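Local coordinates for synaptonemal complex protein 2 (Mus musculus, PDB 5IWZ), which is a major component of the axial/lateral elements of synaptonemal complexes and is required for normal meiotic chromosome synapsis, at residues Thr93-Gly98 / Met137-Ile142. Residues are numbered along the deposited sequence; the frame is centred on the assembly and turned at random.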
loop_
_atom_site.group_PDB
_atom_site.type_symbol
_atom_site.label_atom_id
_atom_site.label_comp_id
_atom_site.label_asym_id
_atom_site.label_seq_id
_atom_site.Cartn_x
_atom_site.Cartn_y
_atom_site.Cartn_z
ATOM N N THR A 93 10.897 -26.415 -1.083
ATOM C CA THR A 93 10.224 -27.523 -0.411
ATOM C C THR A 93 8.944 -27.065 0.278
ATOM O O THR A 93 7.927 -27.765 0.248
ATOM C CB THR A 93 11.165 -28.171 0.599
ATOM O OG1 THR A 93 12.387 -28.515 -0.059
ATOM C CG2 THR A 93 10.531 -29.425 1.175
ATOM N N MET A 94 8.971 -25.899 0.916
ATOM C CA MET A 94 7.755 -25.422 1.563
ATOM C C MET A 94 6.701 -25.050 0.531
ATOM O O MET A 94 5.506 -25.278 0.755
ATOM C CB MET A 94 8.071 -24.246 2.495
ATOM C CG MET A 94 8.791 -24.708 3.755
ATOM S SD MET A 94 8.903 -23.446 5.053
ATOM C CE MET A 94 10.040 -22.295 4.311
ATOM N N ILE A 95 7.121 -24.488 -0.606
ATOM C CA ILE A 95 6.184 -24.236 -1.699
ATOM C C ILE A 95 5.551 -25.540 -2.146
ATOM O O ILE A 95 4.330 -25.622 -2.323
ATOM C CB ILE A 95 6.881 -23.524 -2.871
ATOM C CG1 ILE A 95 7.227 -22.093 -2.504
ATOM C CG2 ILE A 95 6.004 -23.531 -4.104
ATOM C CD1 ILE A 95 8.174 -21.484 -3.487
ATOM N N LYS A 96 6.365 -26.592 -2.289
ATOM C CA LYS A 96 5.832 -27.893 -2.663
ATOM C C LYS A 96 4.969 -28.505 -1.559
ATOM O O LYS A 96 4.100 -29.338 -1.857
ATOM C CB LYS A 96 6.977 -28.842 -3.052
ATOM C CG LYS A 96 7.519 -29.715 -1.925
ATOM C CD LYS A 96 8.347 -30.907 -2.430
ATOM C CE LYS A 96 8.739 -31.846 -1.274
ATOM N NZ LYS A 96 7.547 -32.390 -0.549
ATOM N N GLN A 97 5.169 -28.105 -0.303
ATOM C CA GLN A 97 4.326 -28.569 0.794
ATOM C C GLN A 97 3.054 -27.739 0.942
ATOM O O GLN A 97 2.202 -28.080 1.770
ATOM C CB GLN A 97 5.109 -28.555 2.114
ATOM C CG GLN A 97 6.183 -29.618 2.229
ATOM C CD GLN A 97 6.967 -29.513 3.530
ATOM O OE1 GLN A 97 7.816 -28.631 3.684
ATOM N NE2 GLN A 97 6.686 -30.414 4.475
ATOM N N GLY A 98 2.918 -26.656 0.173
ATOM C CA GLY A 98 1.697 -25.874 0.134
ATOM C C GLY A 98 1.784 -24.533 0.831
ATOM O O GLY A 98 0.769 -24.030 1.330
ATOM N N MET A 137 6.245 -11.664 -1.641
ATOM C CA MET A 137 7.090 -11.318 -2.788
ATOM C C MET A 137 8.338 -12.192 -2.863
ATOM O O MET A 137 8.807 -12.484 -3.964
ATOM C CB MET A 137 7.490 -9.832 -2.762
ATOM C CG MET A 137 6.341 -8.854 -3.000
ATOM S SD MET A 137 5.277 -9.217 -4.425
ATOM C CE MET A 137 6.489 -9.345 -5.757
ATOM N N VAL A 138 8.896 -12.604 -1.712
ATOM C CA VAL A 138 10.032 -13.529 -1.701
ATOM C C VAL A 138 9.654 -14.855 -2.356
ATOM O O VAL A 138 10.441 -15.449 -3.109
ATOM C CB VAL A 138 10.532 -13.735 -0.254
ATOM C CG1 VAL A 138 11.425 -14.970 -0.149
ATOM C CG2 VAL A 138 11.271 -12.485 0.258
ATOM N N ILE A 139 8.443 -15.346 -2.078
ATOM C CA ILE A 139 7.978 -16.576 -2.715
ATOM C C ILE A 139 7.733 -16.354 -4.205
ATOM O O ILE A 139 8.011 -17.226 -5.037
ATOM C CB ILE A 139 6.706 -17.081 -2.015
ATOM C CG1 ILE A 139 6.978 -17.345 -0.535
ATOM C CG2 ILE A 139 6.167 -18.315 -2.732
ATOM C CD1 ILE A 139 5.724 -17.329 0.311
ATOM N N TYR A 140 7.171 -15.200 -4.556
ATOM C CA TYR A 140 6.905 -14.902 -5.955
ATOM C C TYR A 140 8.197 -14.931 -6.760
ATOM O O TYR A 140 8.245 -15.522 -7.844
ATOM C CB TYR A 140 6.205 -13.544 -6.039
ATOM C CG TYR A 140 5.884 -12.989 -7.411
ATOM C CD1 TYR A 140 6.854 -12.333 -8.166
ATOM C CD2 TYR A 140 4.594 -13.052 -7.920
ATOM C CE1 TYR A 140 6.553 -11.791 -9.401
ATOM C CE2 TYR A 140 4.283 -12.511 -9.150
ATOM C CZ TYR A 140 5.268 -11.881 -9.885
ATOM O OH TYR A 140 4.975 -11.344 -11.109
ATOM N N ASP A 141 9.276 -14.358 -6.209
ATOM C CA ASP A 141 10.524 -14.190 -6.949
ATOM C C ASP A 141 11.404 -15.431 -6.969
ATOM O O ASP A 141 12.419 -15.427 -7.670
ATOM C CB ASP A 141 11.339 -13.028 -6.366
ATOM C CG ASP A 141 10.650 -11.695 -6.532
ATOM O OD1 ASP A 141 10.710 -10.874 -5.593
ATOM O OD2 ASP A 141 10.048 -11.462 -7.600
ATOM N N ILE A 142 11.062 -16.489 -6.233
ATOM C CA ILE A 142 11.993 -17.606 -6.091
ATOM C C ILE A 142 11.845 -18.687 -7.157
ATOM O O ILE A 142 12.748 -19.531 -7.289
ATOM C CB ILE A 142 11.856 -18.250 -4.701
ATOM C CG1 ILE A 142 13.139 -18.994 -4.347
ATOM C CG2 ILE A 142 10.655 -19.178 -4.669
ATOM C CD1 ILE A 142 14.391 -18.179 -4.624
#
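A small, wholly apolar contact, in which I95 reaches across to I139 and I142, forms between helix 90-97 and the C-terminal part of helix 123-141 in the armadillo-repeat-like part of the protein. Within the two segments, 93-98 and 137-142, the contact is made by isoleucine side chains alone: the CA atoms of I95 and I139 lie 7.9 Å apart, and no hydrogen bond crosses between the segments. The CD1 methyl of I95 does most of the touching. It lies 3.6 Å from I142 CG2 and 3.8 Å from I139 CG2, so one methyl touches two residues three positions apart in sequence. I95 holds CG1 beside its backbone N and continues nearly straight to CD1 (chi2 167°), extending the chain toward the other helix. I139 meets it with the shorter branch, CG2, and the two side chains run past each other in opposite directions. I142 also offers CG2, while its longer branch leads away. Just beyond I95, G98 closes helix 90-97 in a Schellman motif at positive phi and serves as N-cap of the next helix. That helix, 99-108, covers I139 with L99, V100 and M103, while helix 144-163 adds E145 against I95 and V150 against I139.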